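Local coordinates for molybdenum ABC transporter, periplasmic molybdenum-binding protein (Vibrio cholerae, PDB 4RXL) that binds tungstate and probably molybdate, and probably serves as the periplasmic solute-binding component of a ModABC-type importer, at residues A23-Q28 and S208-A213; Q46-A51 and V68-V73; Q132-Q135 and V139-E142; N152-L157 and K172-L177. All blocks are in the same frame, centred on the assembly; numbering follows the deposited sequence.

The chain folds into the two lobes of a periplasmic binding protein, with tungstate held between them. Interaction 1 spans most of the sequence: helix 15-28 meets helix 206-215, and the other three contacts fall in series inside the loop it closes. Interactions 1 and 2, with centres about 23 Å apart, belong to the lobe built on strands 6-11, 33-38 and 55-57. Interactions 3 and 4, about 20 Å apart, belong to the other lobe. Interactions 1 and 3 lie on opposite sides of the chain's centre, about 41 Å apart between centres, and each lies 20 Å or more from that centre, away from the anion. Interaction 4 reaches the anion directly, through the start of helix 153-161.

Interaction 1 (A23-Q28 and S208-A213)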
# COMPACT_ATOMS: atom_id res chain seq x y z
N ALA A 23 -2.13 -5.08 -18.46
CA ALA A 23 -1.48 -5.08 -19.75
C ALA A 23 -1.19 -6.51 -20.24
O ALA A 23 -1.44 -6.82 -21.39
CB ALA A 23 -0.20 -4.28 -19.68
N ASP A 24 -0.66 -7.35 -19.36
CA ASP A 24 -0.31 -8.73 -19.69
C ASP A 24 -1.57 -9.52 -20.04
O ASP A 24 -1.66 -10.13 -21.09
CB ASP A 24 0.41 -9.37 -18.49
CG ASP A 24 0.91 -10.79 -18.77
OD1 ASP A 24 1.70 -10.97 -19.71
OD2 ASP A 24 0.55 -11.72 -18.02
N TYR A 25 -2.54 -9.50 -19.14
CA TYR A 25 -3.84 -10.13 -19.35
C TYR A 25 -4.56 -9.64 -20.60
O TYR A 25 -5.19 -10.44 -21.29
CB TYR A 25 -4.73 -9.89 -18.13
CG TYR A 25 -5.96 -10.75 -18.05
CD1 TYR A 25 -5.85 -12.10 -17.77
CD2 TYR A 25 -7.24 -10.22 -18.22
CE1 TYR A 25 -6.97 -12.91 -17.69
CE2 TYR A 25 -8.36 -11.01 -18.12
CZ TYR A 25 -8.22 -12.37 -17.87
OH TYR A 25 -9.32 -13.18 -17.77
N SER A 26 -4.50 -8.33 -20.87
CA SER A 26 -5.33 -7.73 -21.93
C SER A 26 -4.97 -8.19 -23.35
O SER A 26 -5.75 -8.00 -24.28
CB SER A 26 -5.33 -6.18 -21.86
OG SER A 26 -6.08 -5.69 -20.75
N GLN A 27 -3.79 -8.79 -23.52
CA GLN A 27 -3.38 -9.33 -24.83
C GLN A 27 -4.06 -10.67 -25.17
O GLN A 27 -4.33 -10.94 -26.34
CB GLN A 27 -1.86 -9.49 -24.88
N GLN A 28 -4.32 -11.50 -24.16
CA GLN A 28 -4.92 -12.82 -24.38
C GLN A 28 -6.46 -12.81 -24.31
O GLN A 28 -7.10 -13.75 -24.77
CB GLN A 28 -4.38 -13.84 -23.37
CG GLN A 28 -2.91 -14.20 -23.53
CD GLN A 28 -1.99 -13.38 -22.64
OE1 GLN A 28 -1.66 -13.79 -21.52
NE2 GLN A 28 -1.58 -12.22 -23.13
N SER A 208 -15.07 -11.94 -13.60
CA SER A 208 -14.40 -11.67 -12.30
C SER A 208 -13.60 -12.92 -11.88
O SER A 208 -12.47 -12.80 -11.39
CB SER A 208 -15.40 -11.30 -11.18
OG SER A 208 -16.16 -10.12 -11.44
N ALA A 209 -14.21 -14.10 -12.05
CA ALA A 209 -13.55 -15.37 -11.68
C ALA A 209 -12.28 -15.67 -12.51
O ALA A 209 -11.27 -16.15 -11.97
CB ALA A 209 -14.54 -16.53 -11.78
N GLU A 210 -12.35 -15.41 -13.82
CA GLU A 210 -11.19 -15.61 -14.71
C GLU A 210 -10.05 -14.62 -14.39
O GLU A 210 -8.88 -14.98 -14.43
CB GLU A 210 -11.59 -15.50 -16.17
CG GLU A 210 -12.55 -16.61 -16.60
CD GLU A 210 -13.09 -16.44 -18.00
OE1 GLU A 210 -14.15 -17.05 -18.28
OE2 GLU A 210 -12.47 -15.71 -18.81
N TRP A 211 -10.39 -13.38 -14.06
CA TRP A 211 -9.38 -12.43 -13.60
C TRP A 211 -8.66 -12.92 -12.35
O TRP A 211 -7.43 -12.86 -12.24
CB TRP A 211 -9.98 -11.05 -13.32
CG TRP A 211 -9.45 -10.01 -14.22
CD1 TRP A 211 -10.03 -9.51 -15.36
CD2 TRP A 211 -8.18 -9.36 -14.10
NE1 TRP A 211 -9.20 -8.57 -15.94
CE2 TRP A 211 -8.06 -8.47 -15.19
CE3 TRP A 211 -7.15 -9.45 -13.17
CZ2 TRP A 211 -6.94 -7.67 -15.36
CZ3 TRP A 211 -6.04 -8.65 -13.35
CH2 TRP A 211 -5.94 -7.78 -14.43
N VAL A 212 -9.46 -13.37 -11.38
CA VAL A 212 -8.94 -13.86 -10.10
C VAL A 212 -8.00 -15.06 -10.35
O VAL A 212 -6.90 -15.13 -9.77
CB VAL A 212 -10.12 -14.20 -9.16
CG1 VAL A 212 -9.66 -15.01 -7.95
CG2 VAL A 212 -10.80 -12.90 -8.72
N ALA A 213 -8.41 -15.98 -11.22
CA ALA A 213 -7.59 -17.15 -11.58
C ALA A 213 -6.23 -16.70 -12.14
O ALA A 213 -5.19 -17.25 -11.77
CB ALA A 213 -8.31 -18.05 -12.57
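Y25 sets the CD2 and CE2 atoms of its ring over one face of the W211 indole, and this aromatic contact is the heart of the packing between helix 15-28 and helix 206-215. The tyrosine ring lies nearest the five-membered ring, with centroids 4.3 Å apart and planes inclined at 46°, an oblique pairing. The closest approach is Y25 CE2 to W211 NE1 at 3.4 Å. Y25 CD2 sits above the indole, displaced toward its rim. Y25 gets there with CG anti to its own nitrogen (chi1 -166°), which sends the ring across the gap between helices. W211 has an unusual first torsion, chi1 -116°, well away from the staggered positions, and this turn brings the indole under the phenol.

Apolar contacts continue the same surface. Y25 CE2 is 3.6 Å from W211 CD1, while the phenol oxygen ends against helix 206-215 itself, with Y25 OH 3.6 Å from E210 CB. The E210 chain crosses the phenol at about a right angle.

Other aromatic and aliphatic groups complete the cluster. H29 stacks on Y25 and Y214 meets it obliquely, D24 gives Y214 OH a polar partner, and W211 also rests on L6 and L55 of the central sheet.

No hydrogen bond joins the two segments. Their association here therefore depends on dispersion and on the fit of flat groups, with a buried tyrosine linking helix 15-28, through W211, to strands 6-11 and 55-57.

Interaction 2 (Q46-A51 and V68-V73); sequences QIEAGA and VEKGLV
K70, just beyond helix 61-69, reaches across to E48 near the end of helix 40-49. Its chain bends at the second torsion (chi2 -65°), so that several of its carbons run beside one carboxylate oxygen before the ammonium arrives. K70 CD lies 3.5 Å from E48 OE2, and K70 NZ closes a salt bridge to that same E48 OE2 at 3.3 Å, a long and weak hydrogen bond. E48 meets it with an extended chain, CG anti to the backbone N (chi1 177°). The other carboxylate oxygen, OE1, is hydrogen-bonded to the hydroxyl of Y66, one turn back along helix 61-69, so both oxygens are engaged by that helix and the residue that follows it.

G71 follows with positive phi and ends its helix in a Schellman motif, where G71 N returns to V68 O at 3.0 Å. G50 ends helix 40-49 with the same motif.

The turn at G71 aims L72 back at the first helix. L72 CD1 touches the backbone rather than a side chain, packing 3.7 Å from E48 CA. L67 supports L72 from its own helix and also touches I47.

Chemically, a leucine methyl packs against the last turn of helix 40-49, and beside it the E48 carboxylate is held from two directions, by the long, weak bond to K70 and by the Y66 hydroxyl.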
# COMPACT_ATOMS: atom_id res chain seq x y z
N GLN A 46 -16.24 3.44 -0.35
CA GLN A 46 -16.93 3.72 -1.61
C GLN A 46 -17.72 2.52 -2.11
O GLN A 46 -18.90 2.64 -2.48
CB GLN A 46 -15.90 4.03 -2.66
CG GLN A 46 -15.29 5.39 -2.56
CD GLN A 46 -15.66 6.10 -3.79
OE1 GLN A 46 -14.94 6.04 -4.78
NE2 GLN A 46 -16.88 6.60 -3.81
N ILE A 47 -17.04 1.36 -2.09
CA ILE A 47 -17.73 0.09 -2.39
C ILE A 47 -18.97 -0.15 -1.48
O ILE A 47 -20.04 -0.52 -1.94
CB ILE A 47 -16.76 -1.08 -2.31
CG1 ILE A 47 -15.66 -0.94 -3.38
CG2 ILE A 47 -17.48 -2.42 -2.42
CD1 ILE A 47 -14.47 -1.86 -3.20
N GLU A 48 -18.80 0.08 -0.18
CA GLU A 48 -19.92 -0.03 0.77
C GLU A 48 -21.08 0.88 0.42
O GLU A 48 -22.21 0.47 0.50
CB GLU A 48 -19.45 0.24 2.19
CG GLU A 48 -20.56 0.20 3.23
CD GLU A 48 -20.06 0.54 4.62
OE1 GLU A 48 -19.07 1.29 4.72
OE2 GLU A 48 -20.63 0.05 5.60
N ALA A 49 -20.77 2.10 -0.02
CA ALA A 49 -21.77 3.05 -0.49
C ALA A 49 -22.46 2.67 -1.82
O ALA A 49 -23.48 3.24 -2.17
CB ALA A 49 -21.10 4.41 -0.61
N GLY A 50 -21.91 1.68 -2.53
CA GLY A 50 -22.59 1.17 -3.72
C GLY A 50 -21.81 1.31 -5.01
O GLY A 50 -22.32 0.94 -6.06
N ALA A 51 -20.59 1.86 -4.94
CA ALA A 51 -19.74 2.06 -6.13
C ALA A 51 -19.62 0.76 -6.90
O ALA A 51 -19.40 -0.29 -6.29
CB ALA A 51 -18.38 2.55 -5.73
N VAL A 68 -16.48 -8.16 3.94
CA VAL A 68 -17.07 -9.44 4.25
C VAL A 68 -18.10 -9.26 5.36
O VAL A 68 -19.21 -9.77 5.30
CB VAL A 68 -15.99 -10.46 4.67
CG1 VAL A 68 -16.61 -11.74 5.20
CG2 VAL A 68 -15.07 -10.77 3.51
N GLU A 69 -17.70 -8.53 6.39
CA GLU A 69 -18.56 -8.30 7.55
C GLU A 69 -19.86 -7.61 7.18
O GLU A 69 -20.90 -7.89 7.77
CB GLU A 69 -17.81 -7.48 8.59
CG GLU A 69 -16.81 -8.31 9.39
CD GLU A 69 -15.97 -7.47 10.33
OE1 GLU A 69 -16.25 -6.26 10.49
OE2 GLU A 69 -15.01 -8.02 10.92
N LYS A 70 -19.79 -6.69 6.20
CA LYS A 70 -20.97 -5.97 5.74
C LYS A 70 -21.82 -6.79 4.76
O LYS A 70 -22.88 -6.34 4.34
CB LYS A 70 -20.58 -4.65 5.07
CG LYS A 70 -19.78 -3.68 5.88
CD LYS A 70 -20.48 -3.10 7.08
CE LYS A 70 -19.50 -2.24 7.87
NZ LYS A 70 -20.12 -1.16 8.68
N GLY A 71 -21.37 -7.97 4.39
CA GLY A 71 -22.16 -8.86 3.55
C GLY A 71 -22.00 -8.64 2.06
O GLY A 71 -22.76 -9.20 1.28
N LEU A 72 -21.01 -7.84 1.66
CA LEU A 72 -20.77 -7.52 0.25
C LEU A 72 -19.78 -8.44 -0.45
O LEU A 72 -19.69 -8.43 -1.67
CB LEU A 72 -20.24 -6.09 0.13
CG LEU A 72 -21.17 -5.05 0.76
CD1 LEU A 72 -20.47 -3.72 0.95
CD2 LEU A 72 -22.46 -4.92 -0.05
N VAL A 73 -19.01 -9.20 0.33
CA VAL A 73 -18.09 -10.22 -0.20
C VAL A 73 -18.32 -11.47 0.64
O VAL A 73 -18.40 -11.37 1.84
CB VAL A 73 -16.63 -9.78 -0.03
CG1 VAL A 73 -15.69 -10.86 -0.55
CG2 VAL A 73 -16.39 -8.46 -0.73

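Interaction 3 (Q132-Q135 and V139-E142); sequences QALQ and VWPE
V139 N donates to L134 O across the junction of two helices, at 3.1 Å with a nearly straight N-H...O angle of 167°. The bond spans five residues, a pi-turn that closes the end of helix 125-137 as the chain swings into helix 140-143. This tight connection between consecutive helices lies on the outer part of one lobe of the periplasmic binding protein fold. V139 holds the N-cap position of the second helix, and the backbones come nearest at Q135 and W140, whose CA atoms are 4.9 Å apart. A water adds a looser backbone link: it donates to Q135 O at 3.3 Å and weakly accepts from W140 N.

L134, V139 and W140 pack in the corner, with Q135 at its exposed margin. L134 splits its two methyls between successive residues of the second segment. Its CD2 packs on V139 CG1 at 3.9 Å, while CD1 comes to the edge of the W140 indole, in the ring plane, 3.9 Å from CE3. W140 points there because its CG is anti to the backbone N (chi1 173°). Q135 travels beside W140 in the same direction, with Q135 CG 3.8 Å from W140 CB, and its terminal amide plane is turned 74° from the indole.

Helix 104-111 covers part of this cluster, with W107 touching both L134 and V139, and V121 meets W140. V139 also leans on the turn itself: its CG1 methyl, set between its own N and carbonyl carbon, lies 3.6 Å from L134 O.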
# COMPACT_ATOMS: atom_id res chain seq x y z
N GLN A 132 2.04 1.91 13.87
CA GLN A 132 2.51 0.71 14.61
C GLN A 132 4.03 0.72 14.78
O GLN A 132 4.54 0.50 15.88
CB GLN A 132 2.07 -0.57 13.91
CG GLN A 132 0.57 -0.88 13.97
CD GLN A 132 0.12 -2.04 13.06
OE1 GLN A 132 0.90 -2.65 12.34
NE2 GLN A 132 -1.16 -2.31 13.09
N ALA A 133 4.74 0.94 13.68
CA ALA A 133 6.20 0.93 13.71
C ALA A 133 6.79 2.04 14.59
O ALA A 133 7.76 1.81 15.29
CB ALA A 133 6.77 1.03 12.30
N LEU A 134 6.20 3.23 14.56
CA LEU A 134 6.66 4.31 15.40
C LEU A 134 6.33 4.08 16.88
O LEU A 134 7.15 4.41 17.74
CB LEU A 134 6.07 5.64 14.94
CG LEU A 134 6.55 6.08 13.56
CD1 LEU A 134 5.75 7.28 13.09
CD2 LEU A 134 8.04 6.36 13.54
N GLN A 135 5.16 3.51 17.15
CA GLN A 135 4.83 3.06 18.50
C GLN A 135 5.85 2.02 19.00
O GLN A 135 6.38 2.12 20.11
CB GLN A 135 3.41 2.47 18.55
CG GLN A 135 2.30 3.50 18.54
CD GLN A 135 0.92 2.89 18.41
OE1 GLN A 135 0.73 1.86 17.78
NE2 GLN A 135 -0.07 3.54 19.03
N VAL A 139 8.68 6.11 19.89
CA VAL A 139 8.86 7.50 19.47
C VAL A 139 7.55 8.14 18.96
O VAL A 139 7.56 9.26 18.47
CB VAL A 139 9.96 7.61 18.40
CG1 VAL A 139 9.51 7.00 17.08
CG2 VAL A 139 10.40 9.05 18.18
N TRP A 140 6.42 7.44 19.09
CA TRP A 140 5.15 7.95 18.56
C TRP A 140 4.69 9.25 19.25
O TRP A 140 4.43 10.23 18.56
CB TRP A 140 4.07 6.86 18.60
CG TRP A 140 2.71 7.35 18.23
CD1 TRP A 140 1.63 7.48 19.05
CD2 TRP A 140 2.27 7.78 16.93
NE1 TRP A 140 0.55 7.95 18.35
CE2 TRP A 140 0.91 8.14 17.05
CE3 TRP A 140 2.88 7.89 15.68
CZ2 TRP A 140 0.17 8.61 15.97
CZ3 TRP A 140 2.13 8.35 14.61
CH2 TRP A 140 0.79 8.70 14.77
N PRO A 141 4.60 9.28 20.60
CA PRO A 141 4.14 10.52 21.24
C PRO A 141 4.87 11.80 20.80
O PRO A 141 4.25 12.85 20.70
CB PRO A 141 4.37 10.25 22.73
CG PRO A 141 4.26 8.76 22.84
CD PRO A 141 4.90 8.24 21.59
N GLU A 142 6.17 11.70 20.52
CA GLU A 142 6.95 12.81 19.95
C GLU A 142 6.62 13.16 18.49
O GLU A 142 6.58 14.33 18.13
CB GLU A 142 8.45 12.50 20.04
CG GLU A 142 9.04 12.65 21.45
CD GLU A 142 9.27 11.32 22.16
OE1 GLU A 142 8.76 10.28 21.70
OE2 GLU A 142 9.98 11.33 23.19
O HOH W 1 5.32 4.97 21.31

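Interaction 4 (N152-L157 and K172-L177); sequences NVRLAL and KTDALL. With WO4 (tungstate(VI)ion), chain B.
The flat groups of R154 and D174 meet almost at right angles, their planes 84° apart. D174 OD1 lies at the edge of the guanidinium, in its plane, yet R154 approaches that oxygen from above the carboxylate plane. R154 NE donates to D174 OD1 at 2.7 Å with an N-H...O angle of 161°, a short salt bridge through the inner nitrogen. A bend at chi2 (-67°) turns the arginine chain toward the aspartate.

A water shares the same guanidinium edge. It accepts from R154 NH2 at 3.0 Å and from T173 OG1, and donates to D174 OD1 at 2.6 Å, so OD1 is gripped twice. R154 NH1 reaches N16 of helix 15-28, in the opposite lobe.

The second carboxylate oxygen faces differently. D174 OD2 is pressed by both V153 methyls, CG2 at 3.5 Å, and accepts a hydrogen bond from the backbone N of Y171. L157 CD2 packs on the backbone beside this group, 3.9 Å from D174 O.

The backbone of V153 serves the anion: V153 N donates to tungstate O1 at 2.7 Å. Just before it, N152 is the N-cap, its OD1 taking L155 N at 3.0 Å and, more weakly, R154 N. S13, S40, A126 and Y171 complete the hydrogen bonds to tungstate.

The chemistry makes D174 a second-shell residue. Its carboxylate holds the backbone of Y171, whose hydroxyl binds tungstate, while R154 would offset its buried charge and link the two lobes around the bound oxyanion.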
# COMPACT_ATOMS: atom_id res chain seq x y z
N ASN A 152 -3.28 8.69 0.58
CA ASN A 152 -2.77 7.38 0.21
C ASN A 152 -1.26 7.40 0.21
O ASN A 152 -0.66 8.49 0.29
CB ASN A 152 -3.36 6.89 -1.12
CG ASN A 152 -2.90 7.69 -2.30
OD1 ASN A 152 -1.69 7.77 -2.59
ND2 ASN A 152 -3.83 8.23 -3.05
N VAL A 153 -0.67 6.21 0.16
CA VAL A 153 0.77 6.09 0.28
C VAL A 153 1.52 6.73 -0.89
O VAL A 153 2.63 7.20 -0.70
CB VAL A 153 1.17 4.63 0.50
CG1 VAL A 153 1.07 3.80 -0.75
CG2 VAL A 153 2.56 4.57 1.10
N ARG A 154 0.94 6.78 -2.08
CA ARG A 154 1.62 7.41 -3.19
C ARG A 154 1.68 8.92 -3.05
O ARG A 154 2.62 9.55 -3.53
CB ARG A 154 1.03 6.94 -4.51
CG ARG A 154 1.29 5.45 -4.79
CD ARG A 154 2.77 5.16 -5.01
NE ARG A 154 3.09 3.77 -5.37
CZ ARG A 154 3.14 3.30 -6.61
NH1 ARG A 154 2.88 4.09 -7.65
NH2 ARG A 154 3.45 2.02 -6.82
N LEU A 155 0.70 9.52 -2.38
CA LEU A 155 0.75 10.95 -2.12
C LEU A 155 1.81 11.25 -1.07
O LEU A 155 2.41 12.31 -1.10
CB LEU A 155 -0.62 11.46 -1.71
CG LEU A 155 -1.67 11.45 -2.84
CD1 LEU A 155 -3.06 11.67 -2.26
CD2 LEU A 155 -1.40 12.48 -3.94
N ALA A 156 2.00 10.32 -0.12
CA ALA A 156 3.09 10.43 0.83
C ALA A 156 4.44 10.35 0.10
O ALA A 156 5.34 11.17 0.33
CB ALA A 156 3.00 9.33 1.88
N LEU A 157 4.61 9.33 -0.74
CA LEU A 157 5.78 9.24 -1.59
C LEU A 157 6.08 10.54 -2.34
O LEU A 157 7.22 11.02 -2.33
CB LEU A 157 5.61 8.09 -2.59
CG LEU A 157 6.72 7.87 -3.61
CD1 LEU A 157 8.00 7.43 -2.93
CD2 LEU A 157 6.28 6.84 -4.62
N LYS A 172 8.22 -0.71 0.56
CA LYS A 172 9.41 -1.07 -0.19
C LYS A 172 9.15 -0.93 -1.69
O LYS A 172 9.97 -0.37 -2.41
CB LYS A 172 9.85 -2.49 0.16
CG LYS A 172 10.96 -3.09 -0.71
CD LYS A 172 12.30 -2.47 -0.43
CE LYS A 172 13.40 -3.28 -1.12
NZ LYS A 172 13.41 -4.71 -0.67
N THR A 173 7.99 -1.38 -2.14
CA THR A 173 7.65 -1.33 -3.57
C THR A 173 7.50 0.09 -4.07
O THR A 173 7.78 0.37 -5.23
CB THR A 173 6.38 -2.13 -3.87
OG1 THR A 173 5.35 -1.63 -3.02
CG2 THR A 173 6.58 -3.62 -3.64
N ASP A 174 7.08 1.02 -3.21
CA ASP A 174 6.93 2.42 -3.63
C ASP A 174 8.32 3.03 -3.84
O ASP A 174 8.59 3.69 -4.84
CB ASP A 174 6.16 3.24 -2.59
CG ASP A 174 4.78 2.72 -2.31
OD1 ASP A 174 4.01 2.42 -3.25
OD2 ASP A 174 4.47 2.62 -1.12
N ALA A 175 9.22 2.80 -2.89
CA ALA A 175 10.59 3.29 -3.03
C ALA A 175 11.28 2.71 -4.26
O ALA A 175 11.96 3.44 -5.00
CB ALA A 175 11.39 2.97 -1.76
N LEU A 176 11.06 1.42 -4.51
CA LEU A 176 11.77 0.69 -5.58
C LEU A 176 11.53 1.30 -6.97
O LEU A 176 12.43 1.27 -7.81
CB LEU A 176 11.35 -0.79 -5.58
CG LEU A 176 12.33 -1.81 -6.14
CD1 LEU A 176 13.59 -1.88 -5.28
CD2 LEU A 176 11.64 -3.17 -6.21
N LEU A 177 10.35 1.85 -7.20
CA LEU A 177 9.99 2.41 -8.51
C LEU A 177 10.36 3.87 -8.67
O LEU A 177 10.33 4.40 -9.79
CB LEU A 177 8.48 2.23 -8.78
CG LEU A 177 7.98 0.83 -9.19
CD1 LEU A 177 6.93 0.95 -10.29
CD2 LEU A 177 9.06 -0.15 -9.65
W WO4 B . -2.38 2.16 0.56
O1 WO4 B . -2.30 4.12 0.10
O2 WO4 B . -1.51 1.65 2.34
O3 WO4 B . -4.35 1.58 0.63
O4 WO4 B . -1.40 1.06 -0.88
O HOH W 2 4.13 0.17 -4.52